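Flagellar assembly factor FliW (Geobacillus thermodenitrificans, PDB 5DMD) probably binds the translational repressor CsrA, keeping it from repressing target messages such as flagellin, and probably takes part in flagellar assembly. Local coordinates at residues G57-S65 and A91-A99. The protein carries 1 engineered substitution. Numbering follows the deposited sequence.
Sequences GFVLIEPFS and ALYVILTVA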
ATOM      1  N   GLY A  57     -10.636   0.266   2.620  1.00 16.06           N
ATOM      2  CA  GLY A  57      -9.814  -0.853   2.211  1.00 18.75           C
ATOM      3  C   GLY A  57      -9.205  -0.636   0.840  1.00 20.86           C
ATOM      4  O   GLY A  57      -9.907  -0.687  -0.174  1.00 25.92           O
ATOM      5  N   PHE A  58      -7.900  -0.392   0.794  1.00 15.76           N
ATOM      6  CA  PHE A  58      -7.207  -0.065  -0.450  1.00 15.31           C
ATOM      7  C   PHE A  58      -6.607  -1.305  -1.102  1.00 15.66           C
ATOM      8  O   PHE A  58      -6.142  -2.224  -0.418  1.00 17.05           O
ATOM      9  CB  PHE A  58      -6.093   0.950  -0.174  1.00 20.46           C
ATOM     10  CG  PHE A  58      -6.568   2.196   0.518  1.00 19.42           C
ATOM     11  CD1 PHE A  58      -6.604   2.276   1.903  1.00 22.46           C
ATOM     12  CD2 PHE A  58      -6.967   3.300  -0.223  1.00 22.76           C
ATOM     13  CE1 PHE A  58      -7.049   3.432   2.537  1.00 30.70           C
ATOM     14  CE2 PHE A  58      -7.406   4.464   0.404  1.00 23.40           C
ATOM     15  CZ  PHE A  58      -7.447   4.529   1.781  1.00 25.11           C
ATOM     16  N   VAL A  59      -6.613  -1.321  -2.437  1.00 14.54           N
ATOM     17  CA  VAL A  59      -6.033  -2.423  -3.198  1.00 14.61           C
ATOM     18  C   VAL A  59      -4.557  -2.140  -3.428  1.00 16.77           C
ATOM     19  O   VAL A  59      -4.207  -1.122  -4.032  1.00 17.67           O
ATOM     20  CB  VAL A  59      -6.757  -2.618  -4.537  1.00 18.55           C
ATOM     21  CG1 VAL A  59      -6.119  -3.768  -5.291  1.00 18.04           C
ATOM     22  CG2 VAL A  59      -8.241  -2.867  -4.305  1.00 19.61           C
ATOM     23  N   LEU A  60      -3.699  -3.055  -2.976  1.00 16.86           N
ATOM     24  CA  LEU A  60      -2.254  -2.908  -3.062  1.00 18.59           C
ATOM     25  C   LEU A  60      -1.661  -3.978  -3.966  1.00 21.12           C
ATOM     26  O   LEU A  60      -2.191  -5.089  -4.081  1.00 22.43           O
ATOM     27  CB  LEU A  60      -1.615  -3.065  -1.683  1.00 18.95           C
ATOM     28  CG  LEU A  60      -1.523  -1.855  -0.746  1.00 21.67           C
ATOM     29  CD1 LEU A  60      -2.814  -1.077  -0.647  1.00 23.20           C
ATOM     30  CD2 LEU A  60      -1.096  -2.363   0.628  1.00 23.69           C
ATOM     31  N   ILE A  61      -0.539  -3.636  -4.596  1.00 16.95           N
ATOM     32  CA  ILE A  61       0.334  -4.617  -5.223  1.00 18.26           C
ATOM     33  C   ILE A  61       1.732  -4.406  -4.682  1.00 20.87           C
ATOM     34  O   ILE A  61       2.094  -3.310  -4.238  1.00 17.08           O
ATOM     35  CB  ILE A  61       0.383  -4.523  -6.766  1.00 21.87           C
ATOM     36  CG1 ILE A  61       0.795  -3.120  -7.229  1.00 19.87           C
ATOM     37  CG2 ILE A  61      -0.953  -4.898  -7.376  1.00 29.80           C
ATOM     38  CD1 ILE A  61       1.278  -3.067  -8.690  1.00 19.78           C
ATOM     39  N   GLU A  62       2.524  -5.455  -4.729  1.00 20.13           N
ATOM     40  CA  GLU A  62       3.951  -5.265  -4.601  1.00 17.69           C
ATOM     41  C   GLU A  62       4.452  -4.654  -5.910  1.00 15.92           C
ATOM     42  O   GLU A  62       4.201  -5.211  -6.987  1.00 19.82           O
ATOM     43  CB  GLU A  62       4.609  -6.613  -4.349  1.00 23.94           C
ATOM     44  CG  GLU A  62       6.101  -6.543  -4.234  1.00 40.32           C
ATOM     45  CD  GLU A  62       6.522  -6.425  -2.794  1.00 62.75           C
ATOM     46  OE1 GLU A  62       7.196  -5.432  -2.453  1.00 59.40           O
ATOM     47  OE2 GLU A  62       6.133  -7.291  -1.989  1.00 56.81           O
ATOM     48  N   PRO A  63       5.119  -3.500  -5.869  1.00 18.76           N
ATOM     49  CA  PRO A  63       5.340  -2.740  -7.112  1.00 19.33           C
ATOM     50  C   PRO A  63       6.180  -3.457  -8.147  1.00 18.74           C
ATOM     51  O   PRO A  63       5.934  -3.286  -9.347  1.00 18.55           O
ATOM     52  CB  PRO A  63       6.020  -1.449  -6.635  1.00 20.96           C
ATOM     53  CG  PRO A  63       6.436  -1.722  -5.218  1.00 18.40           C
ATOM     54  CD  PRO A  63       5.500  -2.734  -4.677  1.00 20.67           C
ATOM     55  N   PHE A  64       7.171  -4.250  -7.731  1.00 20.56           N
ATOM     56  CA  PHE A  64       8.112  -4.801  -8.700  1.00 19.63           C
ATOM     57  C   PHE A  64       7.459  -5.815  -9.624  1.00 22.46           C
ATOM     58  O   PHE A  64       7.992  -6.085 -10.705  1.00 24.38           O
ATOM     59  CB  PHE A  64       9.299  -5.406  -7.957  1.00 22.69           C
ATOM     60  CG  PHE A  64       9.909  -4.469  -6.955  1.00 29.78           C
ATOM     61  CD1 PHE A  64      10.759  -3.456  -7.362  1.00 30.40           C
ATOM     62  CD2 PHE A  64       9.609  -4.584  -5.607  1.00 38.42           C
ATOM     63  CE1 PHE A  64      11.318  -2.590  -6.440  1.00 41.12           C
ATOM     64  CE2 PHE A  64      10.165  -3.718  -4.680  1.00 46.99           C
ATOM     65  CZ  PHE A  64      11.021  -2.718  -5.099  1.00 41.51           C
ATOM     66  N   SER A  65       6.296  -6.350  -9.238  1.00 26.51           N
ATOM     67  CA  SER A  65       5.596  -7.308 -10.085  1.00 35.42           C
ATOM     68  C   SER A  65       5.152  -6.683 -11.401  1.00 31.99           C
ATOM     69  O   SER A  65       5.077  -7.374 -12.423  1.00 34.31           O
ATOM     70  CB  SER A  65       4.397  -7.875  -9.326  1.00 45.28           C
ATOM     71  OG  SER A  65       3.536  -6.836  -8.891  1.00 41.38           O
ATOM     72  N   ALA A  91       8.797  -4.098   3.613  1.00 15.19           N
ATOM     73  CA  ALA A  91       7.916  -4.488   2.522  1.00 15.31           C
ATOM     74  C   ALA A  91       7.330  -3.230   1.899  1.00 16.56           C
ATOM     75  O   ALA A  91       6.901  -2.319   2.614  1.00 15.69           O
ATOM     76  CB  ALA A  91       6.777  -5.369   3.024  1.00 19.56           C
ATOM     77  N   LEU A  92       7.333  -3.173   0.568  1.00 16.08           N
ATOM     78  CA  LEU A  92       6.839  -2.029  -0.177  1.00 15.11           C
ATOM     79  C   LEU A  92       5.593  -2.418  -0.962  1.00 15.74           C
ATOM     80  O   LEU A  92       5.514  -3.515  -1.530  1.00 16.77           O
ATOM     81  CB  LEU A  92       7.882  -1.537  -1.185  1.00 21.32           C
ATOM     82  CG  LEU A  92       9.149  -0.819  -0.725  1.00 41.36           C
ATOM     83  CD1 LEU A  92       9.989  -0.448  -1.944  1.00 30.32           C
ATOM     84  CD2 LEU A  92       8.840   0.407   0.117  1.00 26.03           C
ATOM     85  N   TYR A  93       4.639  -1.497  -1.029  1.00 14.02           N
ATOM     86  CA  TYR A  93       3.411  -1.689  -1.789  1.00 13.86           C
ATOM     87  C   TYR A  93       3.062  -0.367  -2.437  1.00 15.69           C
ATOM     88  O   TYR A  93       3.433   0.698  -1.935  1.00 16.06           O
ATOM     89  CB  TYR A  93       2.227  -2.090  -0.889  1.00 15.05           C
ATOM     90  CG  TYR A  93       2.489  -3.357  -0.099  1.00 13.59           C
ATOM     91  CD1 TYR A  93       2.315  -4.604  -0.675  1.00 18.31           C
ATOM     92  CD2 TYR A  93       2.931  -3.297   1.213  1.00 16.58           C
ATOM     93  CE1 TYR A  93       2.575  -5.761   0.035  1.00 21.55           C
ATOM     94  CE2 TYR A  93       3.193  -4.452   1.935  1.00 18.09           C
ATOM     95  CZ  TYR A  93       3.009  -5.674   1.345  1.00 20.58           C
ATOM     96  OH  TYR A  93       3.267  -6.818   2.075  1.00 28.40           O
ATOM     97  N   VAL A  94       2.333  -0.438  -3.550  1.00 14.55           N
ATOM     98  CA  VAL A  94       1.702   0.753  -4.114  1.00 16.08           C
ATOM     99  C   VAL A  94       0.204   0.517  -4.247  1.00 18.88           C
ATOM    100  O   VAL A  94      -0.254  -0.614  -4.439  1.00 16.01           O
ATOM    101  CB  VAL A  94       2.321   1.201  -5.454  1.00 14.61           C
ATOM    102  CG1 VAL A  94       3.741   1.744  -5.236  1.00 14.46           C
ATOM    103  CG2 VAL A  94       2.317   0.050  -6.460  1.00 15.81           C
ATOM    104  N   ILE A  95      -0.555   1.591  -4.154  1.00 14.44           N
ATOM    105  CA  ILE A  95      -2.012   1.512  -4.185  1.00 14.34           C
ATOM    106  C   ILE A  95      -2.524   1.655  -5.604  1.00 14.49           C
ATOM    107  O   ILE A  95      -2.108   2.548  -6.346  1.00 15.91           O
ATOM    108  CB  ILE A  95      -2.631   2.562  -3.249  1.00 14.13           C
ATOM    109  CG1 ILE A  95      -2.170   2.294  -1.825  1.00 18.14           C
ATOM    110  CG2 ILE A  95      -4.169   2.547  -3.323  1.00 16.29           C
ATOM    111  CD1 ILE A  95      -2.614   3.329  -0.833  1.00 18.07           C
ATOM    112  N   LEU A  96      -3.466   0.794  -5.970  1.00 16.11           N
ATOM    113  CA  LEU A  96      -4.065   0.818  -7.292  1.00 15.65           C
ATOM    114  C   LEU A  96      -5.319   1.676  -7.328  1.00 18.01           C
ATOM    115  O   LEU A  96      -6.086   1.745  -6.363  1.00 22.13           O
ATOM    116  CB  LEU A  96      -4.433  -0.598  -7.736  1.00 17.53           C
ATOM    117  CG  LEU A  96      -3.333  -1.658  -7.764  1.00 18.42           C
ATOM    118  CD1 LEU A  96      -3.869  -2.937  -8.415  1.00 22.78           C
ATOM    119  CD2 LEU A  96      -2.098  -1.144  -8.501  1.00 16.05           C
ATOM    120  N   THR A  97      -5.534   2.311  -8.472  1.00 17.12           N
ATOM    121  CA  THR A  97      -6.829   2.879  -8.829  1.00 19.91           C
ATOM    122  C   THR A  97      -7.393   1.902  -9.850  1.00 22.97           C
ATOM    123  O   THR A  97      -6.994   1.905 -11.017  1.00 21.21           O
ATOM    124  CB  THR A  97      -6.658   4.282  -9.395  1.00 23.48           C
ATOM    125  OG1 THR A  97      -6.042   5.103  -8.396  1.00 25.00           O
ATOM    126  CG2 THR A  97      -8.015   4.882  -9.738  1.00 27.26           C
ATOM    127  N   VAL A  98      -8.307   1.048  -9.389  1.00 23.02           N
ATOM    128  CA  VAL A  98      -8.803  -0.072 -10.178  1.00 22.38           C
ATOM    129  C   VAL A  98      -9.798   0.426 -11.214  1.00 24.18           C
ATOM    130  O   VAL A  98     -10.777   1.104 -10.881  1.00 29.59           O
ATOM    131  CB  VAL A  98      -9.432  -1.139  -9.267  1.00 23.44           C
ATOM    132  CG1 VAL A  98      -9.887  -2.335 -10.093  1.00 26.56           C
ATOM    133  CG2 VAL A  98      -8.430  -1.585  -8.225  1.00 23.29           C
ATOM    134  N   ALA A  99      -9.565   0.069 -12.467  1.00 22.03           N
ATOM    135  CA  ALA A  99     -10.429   0.473 -13.564  1.00 30.03           C
ATOM    136  C   ALA A  99     -11.292  -0.691 -14.039  1.00 32.05           C
ATOM    137  O   ALA A  99     -11.031  -1.859 -13.732  1.00 24.94           O
ATOM    138  CB  ALA A  99      -9.591   1.002 -14.733  1.00 25.51           C
TER
HETATM  139  O   HOH W   1      -7.319   0.967  -4.017  1.00 20.23           O
HETATM  140  O   HOH W   2       9.239  -5.098  -0.853  1.00 35.79           O
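Ile61 packs against both Val94 and Leu96 on the same face of two neighbouring antiparallel strands. Its CG1 lies between the backbone N and the carbonyl carbon (chi1 56°) and meets Val94 CG2 at 3.6 Å, while its CG2 branch touches Leu96 CD1 at 3.7 Å, the two side chains crossing at about a right angle. With an alanine in its place, Val94 CG2 and both methyls of Leu96 would probably lose the branches they touch, opening a gap beside Phe45, which also packs on Ile61 and Leu96. On the opposite face, Leu60 spreads its methyls, CD1 reaching Ile95 CG1 at 3.6 Å and CD2 lying 3.7 Å from Tyr93 CB. The backbones join through reciprocal Ile61–Val94 bonds and a nearly straight one from Leu96 N to Val59 O (2.8 Å, 175°). Beyond it the strands splay, and a water links Val59 N to Leu96 O. At the other end, just past strand 57-61, a second water donates to Glu62 OE1 (2.6 Å) and accepts from Leu92 N. With strands 45-50 and 106-116 hydrogen-bonded to their outer edges, 57-61 and 90-97 form interior strands of the large antiparallel sheet of FliW.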